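Side-chain contacts in MmeI (Methylophilus methylotrophus, PDB 5HR4), which binds DNA as a Type IIL restriction-modification enzyme and probably transfers methyl groups from S-adenosyl-L-methionine to the exocyclic amino group of adenine: residues R192-L197 with L285-I290; D201-E206 with T429-N434; S635-M640 with F786-S791; Q758-G763 with Y809-S814. One frame throughout, in Å; residues are numbered along the deposited sequence.

How the interactions relate
Followed from the N terminus, the chain makes two pairs of crossed closures. Interaction 1 brings helix 183-200 against the loop before helix 292-301, closing 87 intervening residues. Before it closes, interaction 2 has opened just beyond the same helix, and it ends much later on helix 416-440 of the methyltransferase domain. The two therefore cross, lie about 10 Å apart between centres, and share one calcium ion. Interactions 3 and 4 repeat the pattern within the target recognition domain: 635-640 meets 786-791, 758-763 meets 809-814, and their segments again alternate and touch. Between the centres of the two pairs lie about 53 to 67 Å, on opposite sides of the chain's centre.

Interaction 1 of 4, residues R192-L197 with L285-I290; sequences RLLFCL and LDWSRI. With CA (calcium ion), chain G.
L197 and W287 bring the two backbones closest, their CA atoms 6.4 Å apart, where the last turns of helix 183-200 run past the irregular loop joining helix 273-283 to helix 292-301. No hydrogen bond links the two segments; the contact is made by an indole laid against the helix. W287 has CG anti to its own carbonyl carbon (chi1 -67°), a setting that lays the indole beside L197, the two side chains pointing the same way. L197 CB sits 3.8 Å from the centroid of the five-membered ring and only 2° off the ring normal, a clear CH-pi contact, and farther along the same face L197 CD1 reaches W287 CZ2 at 4.0 Å. The backbone joins in, L197 O lying 3.7 Å from W287 CB. One turn earlier L194 crosses the indole at about a right angle, its CD1 obliquely placed 3.7 Å from W287 CZ3. This is a helix-to-loop junction at the rim of a calcium site: L285 O, two residues before the indole, binds the ion at 2.2 Å, and water 1, Q158, D201 and the carbonyl of C283 complete the shell. The backbone N of W287 is hydrogen-bonded to the carboxylate of D201, which ties the loop to the calcium ligands from a second point. The indole's polar edge is also satisfied, because NE1 bonds to the carbonyl O of L282 at the end of helix 273-283. M169 of helix 163-178 touches both L194 and L197, while I290 CD1 meets L194 CD1 loosely at 4.4 Å.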
# COMPACT_ATOMS: atom_id res chain seq x y z
N ARG A 192 19.93 -4.65 -21.05
CA ARG A 192 21.28 -4.95 -21.51
C ARG A 192 22.22 -3.75 -21.33
O ARG A 192 23.31 -3.89 -20.76
CB ARG A 192 21.27 -5.42 -22.96
CG ARG A 192 20.82 -6.86 -23.14
CD ARG A 192 20.45 -7.12 -24.59
NE ARG A 192 20.18 -8.53 -24.84
CZ ARG A 192 20.33 -9.11 -26.03
NH1 ARG A 192 20.74 -8.40 -27.07
NH2 ARG A 192 20.08 -10.41 -26.17
N LEU A 193 21.81 -2.57 -21.82
CA LEU A 193 22.61 -1.37 -21.59
C LEU A 193 22.92 -1.18 -20.11
O LEU A 193 24.02 -0.75 -19.74
CB LEU A 193 21.87 -0.14 -22.11
CG LEU A 193 21.64 -0.22 -23.61
CD1 LEU A 193 20.60 0.83 -23.96
CD2 LEU A 193 22.94 0.04 -24.32
N LEU A 194 21.94 -1.46 -19.25
CA LEU A 194 22.16 -1.29 -17.83
C LEU A 194 23.31 -2.16 -17.36
O LEU A 194 24.18 -1.71 -16.60
CB LEU A 194 20.89 -1.63 -17.08
CG LEU A 194 20.98 -1.45 -15.58
CD1 LEU A 194 21.29 0.00 -15.26
CD2 LEU A 194 19.66 -1.89 -14.97
N PHE A 195 23.35 -3.40 -17.83
CA PHE A 195 24.45 -4.28 -17.46
C PHE A 195 25.76 -3.73 -17.98
O PHE A 195 26.78 -3.77 -17.29
CB PHE A 195 24.20 -5.69 -18.00
CG PHE A 195 25.36 -6.62 -17.83
CD1 PHE A 195 26.39 -6.63 -18.74
CD2 PHE A 195 25.40 -7.48 -16.75
CE1 PHE A 195 27.45 -7.47 -18.59
CE2 PHE A 195 26.47 -8.34 -16.59
CZ PHE A 195 27.50 -8.34 -17.52
N CYS A 196 25.77 -3.20 -19.20
CA CYS A 196 27.02 -2.63 -19.70
C CYS A 196 27.46 -1.44 -18.85
O CYS A 196 28.66 -1.29 -18.58
CB CYS A 196 26.87 -2.25 -21.17
SG CYS A 196 26.77 -3.70 -22.25
N LEU A 197 26.52 -0.59 -18.41
CA LEU A 197 26.92 0.56 -17.62
C LEU A 197 27.53 0.12 -16.30
O LEU A 197 28.56 0.64 -15.87
CB LEU A 197 25.74 1.50 -17.38
CG LEU A 197 25.24 2.17 -18.66
CD1 LEU A 197 23.90 2.79 -18.41
CD2 LEU A 197 26.23 3.21 -19.12
N LEU A 285 28.85 8.42 -15.15
CA LEU A 285 28.61 8.17 -13.74
C LEU A 285 29.20 6.82 -13.33
O LEU A 285 29.59 5.99 -14.16
CB LEU A 285 27.12 8.21 -13.44
CG LEU A 285 26.40 9.48 -13.91
CD1 LEU A 285 24.91 9.40 -13.61
CD2 LEU A 285 27.01 10.71 -13.28
N ASP A 286 29.26 6.59 -12.02
CA ASP A 286 29.76 5.34 -11.46
C ASP A 286 28.56 4.49 -11.06
O ASP A 286 27.82 4.84 -10.13
CB ASP A 286 30.69 5.61 -10.27
CG ASP A 286 31.41 4.36 -9.79
OD1 ASP A 286 31.52 3.38 -10.56
OD2 ASP A 286 31.90 4.36 -8.63
N TRP A 287 28.35 3.38 -11.77
CA TRP A 287 27.24 2.48 -11.49
C TRP A 287 27.58 1.45 -10.44
O TRP A 287 26.75 0.59 -10.13
CB TRP A 287 26.77 1.81 -12.79
CG TRP A 287 26.19 2.85 -13.65
CD1 TRP A 287 26.87 3.78 -14.35
CD2 TRP A 287 24.81 3.16 -13.79
NE1 TRP A 287 26.00 4.64 -14.97
CE2 TRP A 287 24.72 4.27 -14.65
CE3 TRP A 287 23.63 2.58 -13.31
CZ2 TRP A 287 23.50 4.83 -15.04
CZ3 TRP A 287 22.42 3.13 -13.70
CH2 TRP A 287 22.36 4.25 -14.55
N SER A 288 28.77 1.58 -9.83
CA SER A 288 29.31 0.52 -8.99
C SER A 288 28.40 0.21 -7.81
O SER A 288 28.18 -0.97 -7.48
CB SER A 288 30.69 0.92 -8.51
OG SER A 288 31.36 -0.24 -8.08
N ARG A 289 27.84 1.24 -7.17
CA ARG A 289 27.02 1.06 -5.96
C ARG A 289 25.56 1.30 -6.33
O ARG A 289 24.94 2.29 -5.95
CB ARG A 289 27.48 2.02 -4.85
CG ARG A 289 28.93 1.92 -4.45
CD ARG A 289 29.16 0.77 -3.48
NE ARG A 289 30.54 0.72 -3.00
CZ ARG A 289 31.11 -0.36 -2.46
NH1 ARG A 289 30.42 -1.48 -2.33
NH2 ARG A 289 32.38 -0.31 -2.06
N ILE A 290 25.01 0.37 -7.11
CA ILE A 290 23.62 0.45 -7.55
C ILE A 290 22.77 -0.32 -6.55
O ILE A 290 23.14 -1.42 -6.13
CB ILE A 290 23.44 -0.08 -8.98
CG1 ILE A 290 21.96 -0.03 -9.38
CG2 ILE A 290 23.99 -1.51 -9.13
CD1 ILE A 290 21.70 -0.18 -10.88
CA CA G . 31.03 4.96 -15.52
O HOH W 1 32.50 4.73 -17.41

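Interaction 2 of 4, residues D201-E206 with T429-N434; sequences DTTIFE and TDHQMN. With CA (calcium ion), chain G.
H431 points from its helix straight into the loop 201-206, and the side chains of T202 and I204 come to meet it from the opposite direction. They take different parts of the imidazole. I204 lies over one face: its CG1 is 3.5 Å from the ring centroid and 25° off the normal, a CH-pi contact displaced toward NE2, while its CD1 covers the CD2 side, 3.4 Å from H431 CD2. T202 instead stands at the rim, with CB in the ring plane and the CG2 methyl beside the CD2-NE2 edge. H431 reaches this corner because CG is anti to the backbone N (chi1 -170°), carrying the ring well clear of the helix. That helix, 416-440, follows strand 409-413 of the Rossmann-like methyltransferase sheet, whereas the loop comes directly after helix 183-200 of the helicase spacer; the imidazole thus bridges two domains. With an alanine in place of H431, I204 would probably be left beside a gap where it now packs on the imidazole face, and T202 would lack one of its neighbours. T203 comes only near the ring, and its OG1 is hydrogen-bonded to the hydroxyl of Y444. At the head of the loop D201 grips the calcium ion with both carboxylate oxygens, OD1 and OD2 each 2.4 Å from the metal. One helical turn holds itself too, N434 ND2 donating to D430 OD2 at 2.8 Å from above the carboxylate plane, while D430 OD1 forms a salt bridge with R447.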
# COMPACT_ATOMS: atom_id res chain seq x y z
N ASP A 201 32.25 -0.06 -15.00
CA ASP A 201 32.60 0.59 -13.75
C ASP A 201 33.02 -0.40 -12.68
O ASP A 201 33.28 -0.02 -11.53
CB ASP A 201 31.42 1.42 -13.25
CG ASP A 201 31.27 2.70 -14.01
OD1 ASP A 201 32.26 3.03 -14.72
OD2 ASP A 201 30.21 3.36 -13.88
N THR A 202 33.07 -1.67 -13.03
CA THR A 202 33.58 -2.73 -12.20
C THR A 202 34.65 -3.43 -13.04
O THR A 202 35.10 -2.90 -14.07
CB THR A 202 32.42 -3.62 -11.76
OG1 THR A 202 31.45 -2.80 -11.08
CG2 THR A 202 32.91 -4.69 -10.80
N THR A 203 35.06 -4.60 -12.62
CA THR A 203 36.11 -5.32 -13.31
C THR A 203 35.57 -6.31 -14.33
O THR A 203 36.32 -7.18 -14.79
CB THR A 203 36.99 -6.02 -12.29
OG1 THR A 203 36.14 -6.77 -11.41
CG2 THR A 203 37.75 -4.98 -11.49
N ILE A 204 34.29 -6.20 -14.70
CA ILE A 204 33.73 -7.12 -15.67
C ILE A 204 34.26 -6.81 -17.07
O ILE A 204 34.81 -7.68 -17.75
CB ILE A 204 32.20 -7.09 -15.64
CG1 ILE A 204 31.71 -7.54 -14.26
CG2 ILE A 204 31.67 -8.02 -16.71
CD1 ILE A 204 30.21 -7.58 -14.14
N PHE A 205 34.06 -5.57 -17.52
CA PHE A 205 34.86 -5.00 -18.59
C PHE A 205 36.05 -4.27 -17.97
O PHE A 205 36.00 -3.84 -16.82
CB PHE A 205 34.08 -3.99 -19.44
CG PHE A 205 32.79 -4.49 -20.02
CD1 PHE A 205 32.44 -5.83 -19.99
CD2 PHE A 205 31.92 -3.60 -20.63
CE1 PHE A 205 31.24 -6.27 -20.53
CE2 PHE A 205 30.72 -4.03 -21.18
CZ PHE A 205 30.39 -5.37 -21.14
N GLU A 206 37.12 -4.12 -18.76
CA GLU A 206 38.15 -3.14 -18.43
C GLU A 206 37.49 -1.80 -18.18
O GLU A 206 36.52 -1.44 -18.84
CB GLU A 206 39.16 -2.99 -19.57
CG GLU A 206 40.07 -4.16 -19.85
CD GLU A 206 41.00 -3.86 -21.02
OE1 GLU A 206 41.51 -2.71 -21.09
OE2 GLU A 206 41.20 -4.74 -21.90
N THR A 429 23.68 -7.61 -8.26
CA THR A 429 23.90 -7.85 -6.84
C THR A 429 24.86 -9.02 -6.64
O THR A 429 25.78 -8.94 -5.82
CB THR A 429 22.59 -8.10 -6.11
OG1 THR A 429 21.59 -7.18 -6.58
CG2 THR A 429 22.79 -7.85 -4.64
N ASP A 430 24.68 -10.09 -7.41
CA ASP A 430 25.64 -11.19 -7.40
C ASP A 430 27.06 -10.66 -7.58
O ASP A 430 27.93 -10.90 -6.73
CB ASP A 430 25.32 -12.19 -8.51
CG ASP A 430 26.32 -13.34 -8.57
OD1 ASP A 430 26.27 -14.21 -7.68
OD2 ASP A 430 27.16 -13.37 -9.51
N HIS A 431 27.30 -9.91 -8.66
CA HIS A 431 28.66 -9.42 -8.87
C HIS A 431 29.10 -8.47 -7.77
O HIS A 431 30.26 -8.51 -7.35
CB HIS A 431 28.78 -8.70 -10.19
CG HIS A 431 30.19 -8.38 -10.54
ND1 HIS A 431 31.15 -9.37 -10.69
CD2 HIS A 431 30.82 -7.21 -10.78
CE1 HIS A 431 32.30 -8.81 -11.02
NE2 HIS A 431 32.13 -7.50 -11.07
N GLN A 432 28.21 -7.58 -7.31
CA GLN A 432 28.57 -6.71 -6.20
C GLN A 432 29.04 -7.51 -5.00
O GLN A 432 30.05 -7.17 -4.38
CB GLN A 432 27.39 -5.82 -5.82
CG GLN A 432 27.41 -4.47 -6.52
CD GLN A 432 26.13 -3.71 -6.32
OE1 GLN A 432 25.10 -4.30 -5.98
NE2 GLN A 432 26.18 -2.39 -6.50
N MET A 433 28.35 -8.61 -4.68
CA MET A 433 28.76 -9.44 -3.56
C MET A 433 30.02 -10.23 -3.87
O MET A 433 30.90 -10.37 -3.01
CB MET A 433 27.62 -10.38 -3.15
CG MET A 433 26.41 -9.64 -2.64
SD MET A 433 26.79 -8.41 -1.36
CE MET A 433 27.56 -9.44 -0.14
N ASN A 434 30.14 -10.76 -5.09
CA ASN A 434 31.38 -11.45 -5.44
C ASN A 434 32.58 -10.54 -5.26
O ASN A 434 33.63 -10.98 -4.77
CB ASN A 434 31.32 -11.99 -6.88
CG ASN A 434 30.15 -12.93 -7.10
OD1 ASN A 434 29.71 -13.60 -6.17
ND2 ASN A 434 29.63 -12.96 -8.32
CA CA G . 31.03 4.96 -15.52
O HOH W 1 32.50 4.73 -17.41

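Interaction 3 of 4, residues S635-M640 with F786-S791; sequences SKLPSM and FGLLSS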
# COMPACT_ATOMS: atom_id res chain seq x y z
N SER A 635 -28.39 -3.38 19.21
CA SER A 635 -28.90 -2.82 20.45
C SER A 635 -30.21 -2.10 20.20
O SER A 635 -30.65 -1.90 19.06
CB SER A 635 -27.88 -1.86 21.08
OG SER A 635 -26.75 -2.57 21.57
N LYS A 636 -30.85 -1.70 21.29
CA LYS A 636 -32.08 -0.94 21.25
C LYS A 636 -31.68 0.52 21.07
O LYS A 636 -31.41 1.22 22.05
CB LYS A 636 -32.90 -1.17 22.51
N LEU A 637 -31.64 0.96 19.81
CA LEU A 637 -31.21 2.31 19.45
C LEU A 637 -32.01 2.81 18.26
O LEU A 637 -32.45 2.01 17.43
CB LEU A 637 -29.71 2.34 19.09
CG LEU A 637 -28.71 1.95 20.15
CD1 LEU A 637 -27.40 1.66 19.47
CD2 LEU A 637 -28.57 3.09 21.12
N PRO A 638 -32.19 4.13 18.14
CA PRO A 638 -32.87 4.68 16.96
C PRO A 638 -32.01 4.52 15.72
O PRO A 638 -30.79 4.70 15.78
CB PRO A 638 -33.06 6.16 17.31
CG PRO A 638 -32.63 6.29 18.77
CD PRO A 638 -31.66 5.19 19.00
N SER A 639 -32.65 4.22 14.58
CA SER A 639 -31.92 4.04 13.33
C SER A 639 -31.13 5.29 12.97
O SER A 639 -31.50 6.42 13.30
CB SER A 639 -32.89 3.71 12.20
OG SER A 639 -33.69 2.60 12.54
N MET A 640 -30.02 5.08 12.27
CA MET A 640 -29.15 6.14 11.78
C MET A 640 -29.23 6.21 10.26
O MET A 640 -29.46 5.20 9.58
CB MET A 640 -27.70 5.92 12.23
CG MET A 640 -26.71 6.96 11.73
SD MET A 640 -25.08 6.73 12.43
CE MET A 640 -25.42 7.10 14.15
N PHE A 786 -27.05 11.41 22.35
CA PHE A 786 -25.89 12.28 22.22
C PHE A 786 -24.85 11.97 23.30
O PHE A 786 -23.64 12.13 23.07
CB PHE A 786 -26.29 13.75 22.31
CG PHE A 786 -25.12 14.68 22.41
CD1 PHE A 786 -24.49 15.13 21.28
CD2 PHE A 786 -24.61 15.04 23.65
CE1 PHE A 786 -23.39 15.98 21.36
CE2 PHE A 786 -23.51 15.88 23.75
CZ PHE A 786 -22.90 16.34 22.59
N GLY A 787 -25.30 11.58 24.49
CA GLY A 787 -24.35 11.15 25.49
C GLY A 787 -23.67 9.87 25.07
O GLY A 787 -22.45 9.74 25.20
N LEU A 788 -24.44 8.94 24.52
CA LEU A 788 -23.89 7.63 24.19
C LEU A 788 -22.80 7.75 23.12
O LEU A 788 -21.72 7.19 23.27
CB LEU A 788 -25.00 6.70 23.73
CG LEU A 788 -24.57 5.24 23.71
CD1 LEU A 788 -24.09 4.82 25.09
CD2 LEU A 788 -25.74 4.39 23.24
N LEU A 789 -23.08 8.51 22.06
CA LEU A 789 -22.10 8.68 20.99
C LEU A 789 -20.95 9.60 21.37
O LEU A 789 -19.95 9.65 20.66
CB LEU A 789 -22.77 9.22 19.73
CG LEU A 789 -24.05 8.51 19.32
CD1 LEU A 789 -24.49 9.05 17.97
CD2 LEU A 789 -23.84 7.00 19.28
N SER A 790 -21.10 10.37 22.44
CA SER A 790 -19.98 11.14 22.94
C SER A 790 -19.03 10.31 23.79
O SER A 790 -17.88 10.71 24.00
CB SER A 790 -20.50 12.33 23.76
N SER A 791 -19.48 9.14 24.26
CA SER A 791 -18.76 8.39 25.27
C SER A 791 -17.45 7.83 24.74
O SER A 791 -17.33 7.47 23.57
CB SER A 791 -19.63 7.25 25.79
OG SER A 791 -19.73 6.22 24.82
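L637 and L788 are the nearest pair along the backbones, yet their CA atoms stand 10.2 Å apart, a separation that only side chains bridge between the extended loop 635-640 and helix 783-790. The two leucines cross at about a right angle and meet through one methyl each, L637 CD2 lying 3.8 Å from L788 CD2. L788 turns its branched end to the loop by setting CG anti to the backbone N (chi1 -165°). A second, looser touch follows three residues on, where M640, extended through chi2, turns at chi3 (-66°) and brings its terminal CE to 4.4 Å from L789 CD1. Both meetings are purely apolar. Polar order is instead found beyond L788. L788 O accepts two bonds from S791: one from the backbone N at 3.1 Å and one from OG at 2.7 Å, the latter in the carbonyl plane with a C=O...O angle of 152°. S791 is also the N-cap of helix 792-801, its OG hydrogen-bonded to the backbone N of H794, so one serine links the turn after L788 to the start of the next helix. Within the target recognition domain, Y817, in a loop, touches both L637 and M640, and W822 meets L788. I778 of strand 775-779 lies against both M640 and L789, and L747 of strand 746-750 also packs on L789, while helix 863-880 flanks S790 and S791.

Interaction 4 of 4, residues Q758-G763 with Y809-S814; sequences QFIPIG and YRYSAS. With nucleotides of chain B.
I760 carries CG1 anti to its carbonyl carbon (chi1 -65°) and extends onward to CD1, a shape that threads the side chain between two tyrosines of the facing segment. Its CG1 passes Y809 CD2 at 3.8 Å, the two side chains sliding by each other in opposite directions. Its CD1 meets Y811 at the ring edge, 4.1 Å from CD2. As expected of extended chain, Y809 and Y811 point toward I760, while R810 between them starts out away from it. M798 of helix 792-801 touches both I760 and Y809 in this part of the target recognition domain. The Y809 hydroxyl is hydrogen-bonded to the carbonyl O of R757. On the DNA side, R810 runs straight from its backbone and then bends at chi3 (-61°), which brings the guanidinium between successive phosphates of chain B. R810 NH1 donates to OP2 of DC5 of chain B at 2.9 Å and 160°, and R810 NH2 to OP2 of DG6 of chain B at 3.0 Å. C6 of DC5 of chain B lies 3.4 Å above one face of the R810 guanidinium, toward its rim. A leucine in place of R810 has no guanidinium, and the OP2 atoms of DC5 and DG6 of chain B would probably lose the grip that bridges them. Further along, S814 OG donates to OP2 of DC4 of chain B at 2.9 Å. Charge and hydroxyl thus hold phosphate oxygens of three consecutive nucleotides, with the guanidinium also close to N7 of DG6 of chain B, while Y809 and Y811 meet I760 through carbon contacts.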
# COMPACT_ATOMS: atom_id res chain seq x y z
N GLN A 758 -9.86 12.58 20.73
CA GLN A 758 -10.25 11.46 21.58
C GLN A 758 -11.73 11.16 21.45
O GLN A 758 -12.17 10.06 21.82
CB GLN A 758 -9.87 11.74 23.04
N PHE A 759 -12.50 12.12 20.95
CA PHE A 759 -13.92 11.98 20.67
C PHE A 759 -14.17 12.54 19.28
O PHE A 759 -13.52 13.51 18.86
CB PHE A 759 -14.75 12.74 21.70
CG PHE A 759 -14.32 12.50 23.12
CD1 PHE A 759 -14.81 11.41 23.83
CD2 PHE A 759 -13.42 13.35 23.74
CE1 PHE A 759 -14.40 11.18 25.15
CE2 PHE A 759 -13.01 13.14 25.05
CZ PHE A 759 -13.50 12.04 25.76
N ILE A 760 -15.10 11.93 18.55
CA ILE A 760 -15.55 12.50 17.28
C ILE A 760 -16.50 13.66 17.60
O ILE A 760 -17.56 13.43 18.20
CB ILE A 760 -16.24 11.47 16.39
CG1 ILE A 760 -15.26 10.40 15.95
CG2 ILE A 760 -16.79 12.13 15.15
CD1 ILE A 760 -15.84 9.46 14.93
N PRO A 761 -16.16 14.89 17.22
CA PRO A 761 -17.08 16.02 17.43
C PRO A 761 -18.43 15.82 16.75
O PRO A 761 -18.53 15.88 15.52
CB PRO A 761 -16.35 17.21 16.80
CG PRO A 761 -14.93 16.77 16.66
CD PRO A 761 -14.95 15.30 16.48
N ILE A 762 -19.46 15.58 17.54
CA ILE A 762 -20.82 15.46 17.04
C ILE A 762 -21.68 16.58 17.64
O ILE A 762 -21.28 17.26 18.57
CB ILE A 762 -21.40 14.07 17.36
CG1 ILE A 762 -21.47 13.88 18.87
CG2 ILE A 762 -20.51 12.98 16.78
CD1 ILE A 762 -21.93 12.52 19.23
N GLY A 763 -22.87 16.78 17.08
CA GLY A 763 -23.69 17.84 17.64
C GLY A 763 -25.07 17.89 17.02
O GLY A 763 -25.39 17.12 16.10
N TYR A 809 -10.24 8.69 11.42
CA TYR A 809 -11.48 7.99 11.69
C TYR A 809 -12.35 8.06 10.44
O TYR A 809 -12.38 9.08 9.75
CB TYR A 809 -12.21 8.62 12.88
CG TYR A 809 -11.41 8.73 14.15
CD1 TYR A 809 -10.42 7.81 14.45
CD2 TYR A 809 -11.64 9.77 15.05
CE1 TYR A 809 -9.67 7.90 15.60
CE2 TYR A 809 -10.90 9.87 16.21
CZ TYR A 809 -9.91 8.93 16.49
OH TYR A 809 -9.16 9.01 17.65
N ARG A 810 -13.02 6.95 10.13
CA ARG A 810 -14.10 6.96 9.15
C ARG A 810 -15.30 6.30 9.81
O ARG A 810 -15.26 5.11 10.12
CB ARG A 810 -13.75 6.23 7.85
CG ARG A 810 -14.91 6.29 6.87
CD ARG A 810 -14.68 5.50 5.59
NE ARG A 810 -13.54 6.00 4.86
CZ ARG A 810 -12.50 5.25 4.53
NH1 ARG A 810 -12.52 3.96 4.85
NH2 ARG A 810 -11.47 5.77 3.86
N TYR A 811 -16.36 7.07 10.02
CA TYR A 811 -17.52 6.50 10.66
C TYR A 811 -18.38 5.81 9.61
O TYR A 811 -18.31 6.13 8.42
CB TYR A 811 -18.32 7.59 11.37
CG TYR A 811 -19.25 7.03 12.43
CD1 TYR A 811 -20.50 6.56 12.09
CD2 TYR A 811 -18.85 6.96 13.77
CE1 TYR A 811 -21.35 6.03 13.06
CE2 TYR A 811 -19.70 6.42 14.75
CZ TYR A 811 -20.94 5.96 14.38
OH TYR A 811 -21.80 5.43 15.31
N SER A 812 -19.18 4.85 10.05
CA SER A 812 -20.22 4.36 9.16
C SER A 812 -21.28 3.66 9.98
O SER A 812 -20.96 2.84 10.85
CB SER A 812 -19.65 3.42 8.11
OG SER A 812 -19.43 2.15 8.70
N ALA A 813 -22.54 3.96 9.67
CA ALA A 813 -23.66 3.43 10.44
C ALA A 813 -23.65 1.91 10.50
O ALA A 813 -23.87 1.32 11.56
CB ALA A 813 -24.98 3.93 9.86
N SER A 814 -23.38 1.24 9.37
CA SER A 814 -23.51 -0.21 9.35
C SER A 814 -22.35 -0.94 10.03
O SER A 814 -22.52 -2.10 10.41
CB SER A 814 -23.65 -0.70 7.91
OG SER A 814 -22.43 -0.56 7.20
P DC B 5 -14.64 1.18 4.97
OP1 DC B 5 -14.03 -0.10 5.40
OP2 DC B 5 -14.71 2.37 5.83
O5' DC B 5 -13.86 1.66 3.68
C5' DC B 5 -13.72 0.82 2.57
C4' DC B 5 -13.45 1.67 1.36
O4' DC B 5 -14.56 2.54 1.13
C3' DC B 5 -12.29 2.63 1.51
O3' DC B 5 -11.10 1.95 1.25
C2' DC B 5 -12.60 3.69 0.45
C1' DC B 5 -14.11 3.56 0.26
N1 DC B 5 -14.87 4.76 0.56
C2 DC B 5 -15.54 5.42 -0.48
O2 DC B 5 -15.44 4.98 -1.62
N3 DC B 5 -16.27 6.52 -0.20
C4 DC B 5 -16.35 6.96 1.07
N4 DC B 5 -17.08 8.06 1.32
C5 DC B 5 -15.67 6.29 2.13
C6 DC B 5 -14.96 5.21 1.83
P DC B 4 -22.22 0.83 4.03
OP1 DC B 4 -22.99 -0.43 3.89
OP2 DC B 4 -22.34 1.65 5.27
O5' DC B 4 -20.70 0.45 3.86
C5' DC B 4 -19.70 1.11 4.63
C4' DC B 4 -18.42 1.07 3.84
O4' DC B 4 -18.64 1.70 2.56
C3' DC B 4 -17.21 1.74 4.48
O3' DC B 4 -16.11 0.82 4.40
C2' DC B 4 -17.00 3.01 3.62
C1' DC B 4 -17.66 2.65 2.29
N1 DC B 4 -18.34 3.81 1.59
C2 DC B 4 -18.44 3.80 0.20
O2 DC B 4 -17.95 2.87 -0.44
N3 DC B 4 -19.09 4.83 -0.43
C4 DC B 4 -19.61 5.82 0.28
N4 DC B 4 -20.21 6.80 -0.38
C5 DC B 4 -19.53 5.85 1.71
C6 DC B 4 -18.90 4.83 2.32
P DG B 6 -9.69 2.66 1.54
OP1 DG B 6 -8.67 1.58 1.57
OP2 DG B 6 -9.87 3.53 2.75
O5' DG B 6 -9.44 3.53 0.21
C5' DG B 6 -9.47 2.86 -1.05
C4' DG B 6 -9.20 3.82 -2.19
O4' DG B 6 -10.27 4.82 -2.27
C3' DG B 6 -7.91 4.61 -2.09
O3' DG B 6 -7.47 4.90 -3.39
C2' DG B 6 -8.35 5.89 -1.36
C1' DG B 6 -9.78 6.09 -1.87
N9 DG B 6 -10.70 6.64 -0.87
C8 DG B 6 -10.65 6.45 0.48
N7 DG B 6 -11.60 7.08 1.13
C5 DG B 6 -12.33 7.72 0.14
C6 DG B 6 -13.47 8.54 0.24
O6 DG B 6 -14.09 8.87 1.26
N1 DG B 6 -13.90 8.99 -1.01
C2 DG B 6 -13.29 8.68 -2.20
N2 DG B 6 -13.84 9.20 -3.31
N3 DG B 6 -12.22 7.91 -2.31
C4 DG B 6 -11.79 7.46 -1.10